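Local coordinates for protein TRAP dicarboxylate transporter, DctP subunit (Ochrobactrum anthropi, PDB 4P47) that probably binds an organic acid in the periplasm and delivers it to a TRAP-type membrane transporter, at residues E26-Q30 / R251-E256; M48-A52 / N64-F68; G143-W147 / A264-R268. One frame throughout, in Å; residues are numbered along the deposited sequence.

Contact 1. Residues E26-Q30 / R251-E256; sequences EIRSQ and RLNDEE
A capping box opens helix 254-288, and the segment that leads into strand 30-35 docks on it through Arg-28 and Glu-256. Asn-253 is the N-cap: its OD1 accepts from Glu-256 N, and Glu-256 OE1 accepts in return from Asn-253 N, 2.8 Å away. The carboxylate that closes the box also takes the guanidinium of Arg-28 side-on. Arg-28 NH1 reaches Glu-256 OE1 at 2.8 Å and Arg-28 NE reaches Glu-256 OE2 at 3.0 Å, both nearly straight and on the syn sides, with the two planes 25° apart. A bend at chi3 (-72°) turns the Arg-28 guanidinium toward Glu-256, and NH1 also donates to Arg-251 O. Glutamate suits this place because each oxygen can serve several donors: OE2 accepts from Arg-28 N on its anti side as well, and from Gln-30 NE2 (3.1 Å) above the carboxylate plane. Five N-H donors hold the carboxylate and limit its rotation; so many, two from a charged guanidinium, would probably favour the ionised form. Beside it, Ile-27 lays CG1 against Glu-255 CB at 3.8 Å, and it packs on Val-259 and Ile-63 too. The cap's amide works at both ends, for Asn-253 ND2 donates to Glu-26 O at 2.7 Å, coming from above that carbonyl's plane.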
ATOM      1  N   GLU A  26      12.656  33.967  -0.891  1.00 35.86           N
ATOM      2  CA  GLU A  26      13.402  33.182  -1.865  1.00 41.35           C
ATOM      3  C   GLU A  26      13.709  31.793  -1.319  1.00 39.26           C
ATOM      4  O   GLU A  26      13.708  31.579  -0.104  1.00 39.22           O
ATOM      5  CB  GLU A  26      14.717  33.878  -2.215  1.00 45.93           C
ATOM      6  CG  GLU A  26      15.630  34.086  -1.015  1.00 46.90           C
ATOM      7  CD  GLU A  26      17.076  34.292  -1.413  1.00 51.77           C
ATOM      8  OE1 GLU A  26      17.345  35.197  -2.240  1.00 52.73           O
ATOM      9  OE2 GLU A  26      17.939  33.541  -0.907  1.00 53.22           O
ATOM     10  N   ILE A  27      13.983  30.860  -2.224  1.00 31.52           N
ATOM     11  CA  ILE A  27      14.348  29.499  -1.854  1.00 28.62           C
ATOM     12  C   ILE A  27      15.727  29.488  -1.193  1.00 25.15           C
ATOM     13  O   ILE A  27      16.747  29.730  -1.835  1.00 27.09           O
ATOM     14  CB  ILE A  27      14.306  28.563  -3.087  1.00 27.22           C
ATOM     15  CG1 ILE A  27      12.878  28.514  -3.641  1.00 31.75           C
ATOM     16  CG2 ILE A  27      14.783  27.149  -2.733  1.00 24.47           C
ATOM     17  CD1 ILE A  27      12.729  27.682  -4.904  1.00 35.36           C
ATOM     18  N   ARG A  28      15.737  29.228   0.110  1.00 21.49           N
ATOM     19  CA  ARG A  28      16.961  29.250   0.895  1.00 23.65           C
ATOM     20  C   ARG A  28      17.587  27.864   0.913  1.00 25.79           C
ATOM     21  O   ARG A  28      16.943  26.875   0.533  1.00 22.25           O
ATOM     22  CB  ARG A  28      16.650  29.706   2.323  1.00 22.59           C
ATOM     23  CG  ARG A  28      15.921  31.026   2.382  1.00 25.89           C
ATOM     24  CD  ARG A  28      15.185  31.185   3.684  1.00 28.07           C
ATOM     25  NE  ARG A  28      14.023  30.307   3.736  1.00 19.56           N
ATOM     26  CZ  ARG A  28      13.125  30.325   4.710  1.00 30.06           C
ATOM     27  NH1 ARG A  28      12.100  29.488   4.676  1.00 28.53           N
ATOM     28  NH2 ARG A  28      13.250  31.176   5.720  1.00 29.19           N
ATOM     29  N   SER A  29      18.843  27.788   1.329  0.83 21.54           N
ATOM     30  CA  SER A  29      19.466  26.496   1.533  0.83 22.05           C
ATOM     31  C   SER A  29      18.579  25.692   2.485  0.83 18.69           C
ATOM     32  O   SER A  29      18.177  26.189   3.534  0.83 15.29           O
ATOM     33  CB  SER A  29      20.867  26.669   2.114  0.83 31.41           C
ATOM     34  OG  SER A  29      21.479  25.416   2.356  0.83 31.57           O
ATOM     35  N   GLN A  30      18.241  24.467   2.098  1.00 14.54           N
ATOM     36  CA  GLN A  30      17.514  23.541   2.976  1.00 12.11           C
ATOM     37  C   GLN A  30      18.082  22.141   2.811  1.00 11.76           C
ATOM     38  O   GLN A  30      18.591  21.772   1.749  1.00 13.67           O
ATOM     39  CB  GLN A  30      16.023  23.514   2.650  1.00 11.55           C
ATOM     40  CG  GLN A  30      15.315  24.870   2.712  1.00 14.00           C
ATOM     41  CD  GLN A  30      15.114  25.410   4.130  1.00 15.51           C
ATOM     42  OE1 GLN A  30      15.331  24.716   5.126  1.00 17.14           O
ATOM     43  NE2 GLN A  30      14.685  26.657   4.216  1.00 16.39           N
ATOM     44  N   ARG A 251       8.534  26.094   8.806  1.00 14.30           N
ATOM     45  CA  ARG A 251       9.672  26.994   8.640  1.00 14.06           C
ATOM     46  C   ARG A 251       9.934  27.348   7.183  1.00 13.36           C
ATOM     47  O   ARG A 251      10.775  28.182   6.894  1.00 17.90           O
ATOM     48  CB  ARG A 251      10.939  26.380   9.219  1.00 20.97           C
ATOM     49  CG  ARG A 251      10.980  26.283  10.716  1.00 33.12           C
ATOM     50  CD  ARG A 251      12.151  25.400  11.128  1.00 45.31           C
ATOM     51  NE  ARG A 251      12.652  25.701  12.467  1.00 54.84           N
ATOM     52  CZ  ARG A 251      11.978  25.479  13.592  1.00 54.96           C
ATOM     53  NH1 ARG A 251      10.755  24.964  13.554  1.00 56.31           N
ATOM     54  NH2 ARG A 251      12.528  25.783  14.760  1.00 55.58           N
ATOM     55  N   LEU A 252       9.248  26.700   6.255  1.00 12.64           N
ATOM     56  CA  LEU A 252       9.487  26.958   4.843  1.00 12.33           C
ATOM     57  C   LEU A 252       8.636  28.088   4.293  1.00 16.50           C
ATOM     58  O   LEU A 252       7.562  28.368   4.826  1.00 16.14           O
ATOM     59  CB  LEU A 252       9.194  25.689   4.031  1.00 12.00           C
ATOM     60  CG  LEU A 252      10.017  24.435   4.353  1.00 12.14           C
ATOM     61  CD1 LEU A 252       9.523  23.287   3.461  1.00 12.15           C
ATOM     62  CD2 LEU A 252      11.521  24.661   4.183  1.00 16.29           C
ATOM     63  N   ASN A 253       9.109  28.715   3.221  1.00 15.11           N
ATOM     64  CA  ASN A 253       8.308  29.703   2.508  1.00 13.91           C
ATOM     65  C   ASN A 253       7.515  29.071   1.357  1.00 15.29           C
ATOM     66  O   ASN A 253       7.661  27.886   1.065  1.00 13.30           O
ATOM     67  CB  ASN A 253       9.162  30.898   2.045  1.00 18.55           C
ATOM     68  CG  ASN A 253      10.240  30.522   1.028  1.00 18.22           C
ATOM     69  OD1 ASN A 253      10.006  29.745   0.094  1.00 17.27           O
ATOM     70  ND2 ASN A 253      11.439  31.095   1.202  1.00 20.00           N
ATOM     71  N   ASP A 254       6.648  29.841   0.717  1.00 15.90           N
ATOM     72  CA  ASP A 254       5.754  29.280  -0.282  1.00 15.98           C
ATOM     73  C   ASP A 254       6.489  28.745  -1.504  1.00 14.18           C
ATOM     74  O   ASP A 254       6.047  27.771  -2.112  1.00 14.02           O
ATOM     75  CB  ASP A 254       4.715  30.314  -0.700  1.00 16.16           C
ATOM     76  CG  ASP A 254       3.680  30.542   0.371  1.00 20.12           C
ATOM     77  OD1 ASP A 254       3.571  29.696   1.287  1.00 20.04           O
ATOM     78  OD2 ASP A 254       2.958  31.563   0.299  1.00 22.77           O
ATOM     79  N   GLU A 255       7.592  29.382  -1.880  1.00 12.59           N
ATOM     80  CA  GLU A 255       8.342  28.924  -3.033  1.00 14.61           C
ATOM     81  C   GLU A 255       8.992  27.574  -2.747  1.00 11.96           C
ATOM     82  O   GLU A 255       9.013  26.723  -3.618  1.00 14.23           O
ATOM     83  CB  GLU A 255       9.377  29.964  -3.462  1.00 21.24           C
ATOM     84  CG  GLU A 255       8.763  31.308  -3.815  1.00 34.57           C
ATOM     85  CD  GLU A 255       8.970  32.349  -2.722  1.00 46.66           C
ATOM     86  OE1 GLU A 255       9.949  33.123  -2.825  1.00 50.40           O
ATOM     87  OE2 GLU A 255       8.159  32.395  -1.765  1.00 38.07           O
ATOM     88  N   GLU A 256       9.505  27.392  -1.533  1.00 13.11           N
ATOM     89  CA  GLU A 256      10.117  26.123  -1.138  1.00 11.68           C
ATOM     90  C   GLU A 256       9.033  25.028  -1.092  1.00  9.83           C
ATOM     91  O   GLU A 256       9.216  23.925  -1.603  1.00  9.49           O
ATOM     92  CB  GLU A 256      10.813  26.269   0.223  1.00 12.08           C
ATOM     93  CG  GLU A 256      12.040  27.205   0.195  1.00 14.88           C
ATOM     94  CD  GLU A 256      12.462  27.731   1.566  1.00 13.35           C
ATOM     95  OE1 GLU A 256      11.653  27.808   2.508  1.00 15.63           O
ATOM     96  OE2 GLU A 256      13.650  28.107   1.712  1.00 16.96           O
TER
HETATM   97  O   HOH W   1      12.013  29.953   8.486  1.00 36.12           O
HETATM   98  O   HOH W   2      13.983  27.590   6.913  1.00 33.60           O

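Contact 2. Residues M48-A52 / N64-F68; sequences MEKFA and NVKLF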
ATOM      1  N   MET A  48      11.813   7.889  -4.846  1.00  7.11           N
ATOM      2  CA  MET A  48      12.543   8.817  -3.985  1.00  8.02           C
ATOM      3  C   MET A  48      13.680   9.508  -4.733  1.00  6.51           C
ATOM      4  O   MET A  48      13.928  10.696  -4.553  1.00  7.11           O
ATOM      5  CB  MET A  48      13.117   8.076  -2.784  1.00  8.28           C
ATOM      6  CG  MET A  48      12.038   7.578  -1.830  1.00  7.67           C
ATOM      7  SD  MET A  48      12.637   6.387  -0.620  1.00  8.49           S
ATOM      8  CE  MET A  48      13.547   7.483   0.479  1.00 11.71           C
ATOM      9  N   GLU A  49      14.357   8.763  -5.597  1.00  7.28           N
ATOM     10  CA  GLU A  49      15.451   9.323  -6.391  1.00  8.12           C
ATOM     11  C   GLU A  49      14.939  10.341  -7.395  1.00  7.63           C
ATOM     12  O   GLU A  49      15.547  11.394  -7.586  1.00  8.11           O
ATOM     13  CB  GLU A  49      16.208   8.196  -7.118  1.00  8.89           C
ATOM     14  CG  GLU A  49      16.996   7.327  -6.162  1.00 11.89           C
ATOM     15  CD  GLU A  49      17.450   6.008  -6.758  1.00 20.77           C
ATOM     16  OE1 GLU A  49      16.925   5.599  -7.811  1.00 19.76           O
ATOM     17  OE2 GLU A  49      18.342   5.380  -6.151  1.00 24.58           O
ATOM     18  N   LYS A  50      13.804  10.049  -8.026  1.00  7.47           N
ATOM     19  CA  LYS A  50      13.179  11.003  -8.925  1.00  8.61           C
ATOM     20  C   LYS A  50      12.783  12.273  -8.175  1.00  7.47           C
ATOM     21  O   LYS A  50      13.040  13.395  -8.644  1.00  7.63           O
ATOM     22  CB  LYS A  50      11.967  10.390  -9.636  1.00  8.87           C
ATOM     23  CG  LYS A  50      11.208  11.332 -10.571  1.00  8.81           C
ATOM     24  CD  LYS A  50      12.023  11.855 -11.729  1.00 12.38           C
ATOM     25  CE  LYS A  50      12.488  10.755 -12.613  1.00 16.05           C
ATOM     26  NZ  LYS A  50      13.100  11.366 -13.834  1.00 21.58           N
ATOM     27  N   PHE A  51      12.138  12.105  -7.021  1.00  6.85           N
ATOM     28  CA  PHE A  51      11.776  13.232  -6.161  1.00  8.03           C
ATOM     29  C   PHE A  51      13.000  14.101  -5.855  1.00  8.53           C
ATOM     30  O   PHE A  51      12.978  15.325  -6.012  1.00  7.07           O
ATOM     31  CB  PHE A  51      11.117  12.717  -4.878  1.00  7.61           C
ATOM     32  CG  PHE A  51      10.858  13.798  -3.868  1.00  6.26           C
ATOM     33  CD1 PHE A  51       9.740  14.638  -3.981  1.00  6.50           C
ATOM     34  CD2 PHE A  51      11.731  14.023  -2.823  1.00  6.53           C
ATOM     35  CE1 PHE A  51       9.510  15.640  -3.066  1.00  7.19           C
ATOM     36  CE2 PHE A  51      11.490  15.027  -1.909  1.00  7.52           C
ATOM     37  CZ  PHE A  51      10.366  15.835  -2.036  1.00  7.17           C
ATOM     38  N   ALA A  52      14.073  13.464  -5.396  1.00  7.69           N
ATOM     39  CA  ALA A  52      15.289  14.200  -5.022  1.00  8.18           C
ATOM     40  C   ALA A  52      15.845  14.991  -6.208  1.00  6.95           C
ATOM     41  O   ALA A  52      16.269  16.131  -6.059  1.00  8.16           O
ATOM     42  CB  ALA A  52      16.344  13.231  -4.486  1.00  9.40           C
ATOM     43  N   ASN A  64      18.487  20.255  -0.937  1.00 12.83           N
ATOM     44  CA  ASN A  64      19.099  18.958  -1.160  1.00 12.94           C
ATOM     45  C   ASN A  64      18.362  17.886  -0.394  1.00 11.12           C
ATOM     46  O   ASN A  64      18.217  17.987   0.818  1.00 13.36           O
ATOM     47  CB  ASN A  64      20.564  18.983  -0.709  1.00 22.00           C
ATOM     48  CG  ASN A  64      21.213  17.613  -0.705  1.00 36.17           C
ATOM     49  OD1 ASN A  64      21.386  16.987  -1.751  1.00 42.06           O
ATOM     50  ND2 ASN A  64      21.605  17.152   0.478  1.00 36.40           N
ATOM     51  N   VAL A  65      17.932  16.854  -1.105  1.00  9.42           N
ATOM     52  CA  VAL A  65      17.229  15.728  -0.495  1.00  9.73           C
ATOM     53  C   VAL A  65      18.206  14.578  -0.367  1.00  9.21           C
ATOM     54  O   VAL A  65      18.743  14.106  -1.362  1.00 12.74           O
ATOM     55  CB  VAL A  65      16.030  15.318  -1.346  1.00  9.64           C
ATOM     56  CG1 VAL A  65      15.279  14.166  -0.700  1.00 12.24           C
ATOM     57  CG2 VAL A  65      15.114  16.508  -1.566  1.00 10.85           C
ATOM     58  N   LYS A  66      18.471  14.183   0.867  1.00  7.98           N
ATOM     59  CA  LYS A  66      19.364  13.076   1.184  1.00  9.94           C
ATOM     60  C   LYS A  66      18.542  11.846   1.562  1.00  8.49           C
ATOM     61  O   LYS A  66      17.732  11.891   2.497  1.00  9.49           O
ATOM     62  CB  LYS A  66      20.267  13.496   2.341  1.00 11.97           C
ATOM     63  CG  LYS A  66      21.276  12.483   2.764  1.00 13.47           C
ATOM     64  CD  LYS A  66      22.203  13.103   3.790  1.00 17.40           C
ATOM     65  CE  LYS A  66      23.243  12.138   4.291  1.00 16.29           C
ATOM     66  NZ  LYS A  66      24.112  12.881   5.264  1.00 19.43           N
ATOM     67  N   LEU A  67      18.766  10.745   0.851  1.00  8.30           N
ATOM     68  CA  LEU A  67      17.962   9.522   1.024  1.00  9.50           C
ATOM     69  C   LEU A  67      18.519   8.606   2.101  1.00 10.17           C
ATOM     70  O   LEU A  67      19.746   8.399   2.185  1.00 10.64           O
ATOM     71  CB  LEU A  67      17.851   8.758  -0.300  1.00  8.36           C
ATOM     72  CG  LEU A  67      17.322   9.545  -1.493  1.00  9.97           C
ATOM     73  CD1 LEU A  67      17.033   8.569  -2.619  1.00 13.17           C
ATOM     74  CD2 LEU A  67      16.077  10.360  -1.152  1.00  9.32           C
ATOM     75  N   PHE A  68      17.632   8.041   2.910  1.00  8.47           N
ATOM     76  CA  PHE A  68      18.003   7.068   3.932  1.00  9.39           C
ATOM     77  C   PHE A  68      17.136   5.852   3.711  1.00  8.54           C
ATOM     78  O   PHE A  68      16.186   5.598   4.464  1.00  8.76           O
ATOM     79  CB  PHE A  68      17.801   7.604   5.351  1.00  9.08           C
ATOM     80  CG  PHE A  68      18.783   8.667   5.752  1.00  9.73           C
ATOM     81  CD1 PHE A  68      18.644   9.962   5.280  1.00  9.07           C
ATOM     82  CD2 PHE A  68      19.834   8.386   6.621  1.00  9.73           C
ATOM     83  CE1 PHE A  68      19.530  10.965   5.667  1.00 11.02           C
ATOM     84  CE2 PHE A  68      20.718   9.374   7.000  1.00 11.52           C
ATOM     85  CZ  PHE A  68      20.581  10.656   6.518  1.00 12.74           C
TER
HETATM   86  O   HOH W   3      18.130  16.690  -3.930  1.00 12.79           O
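Apolar packing of a helix on a neighbouring strand makes this contact: residues 48-52 of helix 43-58 lie against one face of strand 63-68, and no direct hydrogen bond joins them. The two run almost antiparallel, at 163°, with the short axes 8.8 Å apart. Ala-52 and Val-65 bring the backbones nearest. Ala-52 CB sits 3.8 Å from Val-65 CB, and the single methyl of alanine suits this closest approach, where the CA atoms come near. Val-65 spreads its two methyls over the neighbouring helix residues: CG1, anti to the backbone N (chi1 -179°), lies near Ala-52 CB, while CG2 meets Phe-51 CE2 at 3.9 Å. The Phe-51 side chain crosses that of Val-65 at about a right angle, and it also meets the ring of Phe-34 and side chains of helix 254-288.

This is the helix-to-second-strand packing of a right-handed beta-alpha-beta unit, made of strand 30-35, helix 43-58 and strand 63-68, whose two strands are parallel neighbours. Further along the strand, Leu-67 reaches between two successive helix residues. Its CD1 lies 3.8 Å from Glu-49 CG and 4.0 Å from Met-48 CB, and its CD2 lies beside Met-48 O. A branched leucine can thus touch both the buried methionine and the aliphatic part of the glutamate, whose extended chain carries the carboxylate beyond the contact. Met-48 bends at chi3 (74°), and its CE comes within 4.2 Å of Leu-67 CD2. Where the backbones draw together, a water donates to Ala-52 O and accepts from Val-65 N at 2.8 Å.

Contact 3. Residues G143-W147 / A264-R268; sequences GLAYW and AVEAR
Leu-144 CB meets Ala-264 CB at 4.0 Å where strand 141-156 of the mixed sheet, a long strand of the periplasmic binding-protein fold, packs against helix 254-288. The short segments run parallel within 2°, with their axes 7.9 Å apart. At Ala-145 the side chain points to the helix, and its CB lies 4.2 Å from Ala-264 CB; two alanines suit so close a passage of backbones. Tyr-146 sends its ring elsewhere, to bond through OH with Gly-129 O, but its backbone stays in the contact: Tyr-146 O lies beside the CG and CD of Arg-268, and a water accepts from both Tyr-146 N and Arg-268 NH1. With CG anti to the backbone N (chi1 168°), Arg-268 runs its aliphatic part past the strand before the chain bends at chi3. Trp-147 contributes a broad, buried surface. Its CZ2 packs on Ala-267 CB at 3.8 Å, CD1 touches Arg-268 CB at 3.5 Å, and the six-membered ring of the indole also reaches Met-48. Ala-264 O, already bound by Arg-268 N, lies at the indole's edge and accepts a weak but fairly straight bond from Trp-147 NE1 at 3.3 Å (165°).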
ATOM      1  N   GLY A 143       0.753  15.652   4.648  1.00  7.24           N
ATOM      2  CA  GLY A 143       0.704  14.714   3.535  1.00  6.83           C
ATOM      3  C   GLY A 143       0.959  15.408   2.208  1.00  6.95           C
ATOM      4  O   GLY A 143       0.401  16.469   1.911  1.00 10.15           O
ATOM      5  N   LEU A 144       1.824  14.850   1.385  1.00  6.30           N
ATOM      6  CA  LEU A 144       2.173  15.450   0.100  1.00  6.76           C
ATOM      7  C   LEU A 144       1.561  14.735  -1.110  1.00  8.16           C
ATOM      8  O   LEU A 144       1.104  15.382  -2.049  1.00 10.70           O
ATOM      9  CB  LEU A 144       3.696  15.497  -0.039  1.00  7.94           C
ATOM     10  CG  LEU A 144       4.431  16.375   0.967  1.00  8.05           C
ATOM     11  CD1 LEU A 144       5.925  16.192   0.824  1.00  9.78           C
ATOM     12  CD2 LEU A 144       4.047  17.856   0.765  1.00 10.63           C
ATOM     13  N   ALA A 145       1.545  13.406  -1.104  1.00  7.92           N
ATOM     14  CA  ALA A 145       1.078  12.621  -2.241  1.00  7.32           C
ATOM     15  C   ALA A 145       0.941  11.181  -1.795  1.00  6.55           C
ATOM     16  O   ALA A 145       1.518  10.774  -0.779  1.00  6.61           O
ATOM     17  CB  ALA A 145       2.053  12.711  -3.415  1.00  8.45           C
ATOM     18  N   TYR A 146       0.168  10.419  -2.552  1.00  5.69           N
ATOM     19  CA  TYR A 146       0.136   8.980  -2.422  1.00  6.70           C
ATOM     20  C   TYR A 146       0.928   8.348  -3.556  1.00  7.65           C
ATOM     21  O   TYR A 146       0.768   8.721  -4.719  1.00  7.90           O
ATOM     22  CB  TYR A 146      -1.305   8.455  -2.439  1.00  7.86           C
ATOM     23  CG  TYR A 146      -2.137   8.924  -1.286  1.00  5.57           C
ATOM     24  CD1 TYR A 146      -2.050   8.304  -0.055  1.00  6.16           C
ATOM     25  CD2 TYR A 146      -3.025   9.977  -1.416  1.00  6.99           C
ATOM     26  CE1 TYR A 146      -2.801   8.725   1.025  1.00  6.56           C
ATOM     27  CE2 TYR A 146      -3.792  10.387  -0.349  1.00  6.02           C
ATOM     28  CZ  TYR A 146      -3.684   9.755   0.861  1.00  6.49           C
ATOM     29  OH  TYR A 146      -4.445  10.150   1.951  1.00  8.35           O
ATOM     30  N   TRP A 147       1.806   7.416  -3.199  1.00  6.34           N
ATOM     31  CA  TRP A 147       2.539   6.609  -4.166  1.00  6.42           C
ATOM     32  C   TRP A 147       2.037   5.159  -4.013  1.00  6.28           C
ATOM     33  O   TRP A 147       1.101   4.905  -3.241  1.00  6.73           O
ATOM     34  CB  TRP A 147       4.038   6.681  -3.898  1.00  5.62           C
ATOM     35  CG  TRP A 147       4.709   8.012  -4.142  1.00  6.21           C
ATOM     36  CD1 TRP A 147       4.137   9.187  -4.524  1.00  6.76           C
ATOM     37  CD2 TRP A 147       6.099   8.266  -4.000  1.00  5.22           C
ATOM     38  NE1 TRP A 147       5.105  10.160  -4.650  1.00  6.43           N
ATOM     39  CE2 TRP A 147       6.319   9.610  -4.316  1.00  5.73           C
ATOM     40  CE3 TRP A 147       7.191   7.473  -3.604  1.00  6.88           C
ATOM     41  CZ2 TRP A 147       7.590  10.183  -4.253  1.00  6.38           C
ATOM     42  CZ3 TRP A 147       8.438   8.030  -3.559  1.00  6.85           C
ATOM     43  CH2 TRP A 147       8.631   9.373  -3.860  1.00  7.02           C
ATOM     44  N   ALA A 264       6.743  16.083  -5.510  1.00  6.03           N
ATOM     45  CA  ALA A 264       6.046  14.922  -4.963  1.00  6.87           C
ATOM     46  C   ALA A 264       5.014  14.368  -5.935  1.00  6.87           C
ATOM     47  O   ALA A 264       4.889  13.141  -6.084  1.00  6.36           O
ATOM     48  CB  ALA A 264       5.377  15.279  -3.663  1.00  7.55           C
ATOM     49  N   VAL A 265       4.264  15.233  -6.603  1.00  7.68           N
ATOM     50  CA  VAL A 265       3.211  14.744  -7.501  1.00  9.06           C
ATOM     51  C   VAL A 265       3.779  14.291  -8.841  1.00  8.55           C
ATOM     52  O   VAL A 265       3.273  13.339  -9.428  1.00  9.65           O
ATOM     53  CB  VAL A 265       2.041  15.763  -7.697  1.00 12.13           C
ATOM     54  CG1 VAL A 265       1.369  16.034  -6.376  1.00 11.58           C
ATOM     55  CG2 VAL A 265       2.500  17.046  -8.355  1.00 17.79           C
ATOM     56  N   GLU A 266       4.837  14.944  -9.343  1.00  7.81           N
ATOM     57  CA  GLU A 266       5.485  14.486 -10.541  1.00  7.90           C
ATOM     58  C   GLU A 266       6.155  13.125 -10.268  1.00  7.90           C
ATOM     59  O   GLU A 266       6.031  12.188 -11.063  1.00  9.01           O
ATOM     60  CB  GLU A 266       6.487  15.530 -11.073  1.00  9.83           C
ATOM     61  CG  GLU A 266       7.131  15.109 -12.391  1.00 11.07           C
ATOM     62  CD  GLU A 266       8.096  16.122 -12.973  1.00 13.40           C
ATOM     63  OE1 GLU A 266       8.216  17.238 -12.443  1.00 12.57           O
ATOM     64  OE2 GLU A 266       8.768  15.745 -13.957  1.00 18.54           O
ATOM     65  N   ALA A 267       6.834  12.984  -9.130  1.00  7.20           N
ATOM     66  CA  ALA A 267       7.473  11.717  -8.796  1.00  6.94           C
ATOM     67  C   ALA A 267       6.432  10.615  -8.602  1.00  6.96           C
ATOM     68  O   ALA A 267       6.683   9.468  -8.934  1.00  7.92           O
ATOM     69  CB  ALA A 267       8.354  11.847  -7.572  1.00  7.73           C
ATOM     70  N   ARG A 268       5.274  10.963  -8.071  1.00  6.76           N
ATOM     71  CA  ARG A 268       4.182  10.015  -7.900  1.00  6.78           C
ATOM     72  C   ARG A 268       3.836   9.298  -9.190  1.00  6.65           C
ATOM     73  O   ARG A 268       3.754   8.067  -9.225  1.00  7.13           O
ATOM     74  CB  ARG A 268       2.937  10.739  -7.380  1.00  6.92           C
ATOM     75  CG  ARG A 268       1.657   9.923  -7.424  1.00  7.28           C
ATOM     76  CD  ARG A 268       0.457  10.788  -7.151  1.00  6.38           C
ATOM     77  NE  ARG A 268       0.113  11.580  -8.335  1.00  7.40           N
ATOM     78  CZ  ARG A 268      -0.730  12.596  -8.340  1.00  9.03           C
ATOM     79  NH1 ARG A 268      -1.314  13.010  -7.237  1.00  9.34           N
ATOM     80  NH2 ARG A 268      -0.960  13.223  -9.486  1.00 11.74           N
TER
HETATM   81  O   HOH W   4      -1.546  11.644  -4.623  1.00  8.49           O

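Overall arrangement
Helix 254-288 ties the set together: contact 1 lies at its first turn, and contact 3 lays a later part on strand 141-156; the centres of contacts 1 and 3 are about 19 Å apart. Contacts 1 and 2, centres about 17 Å apart, meet where strand 30-35 pairs with strand 63-68: Gln-30 O and Asn-64 N, 3.1 Å apart, probably hydrogen-bond. Contacts 2 and 3, with centres about 13 Å apart, share one packed core: Met-48 N lies 3.6 Å from Trp-147 CZ3, and Phe-51 CD1 lies 3.7 Å from Ala-264 N. Helix 43-58 thus packs on both strand 63-68 and helix 254-288. In this crystal a C-terminus occupies the ligand pocket; none of the three contacts includes C-terminal residues.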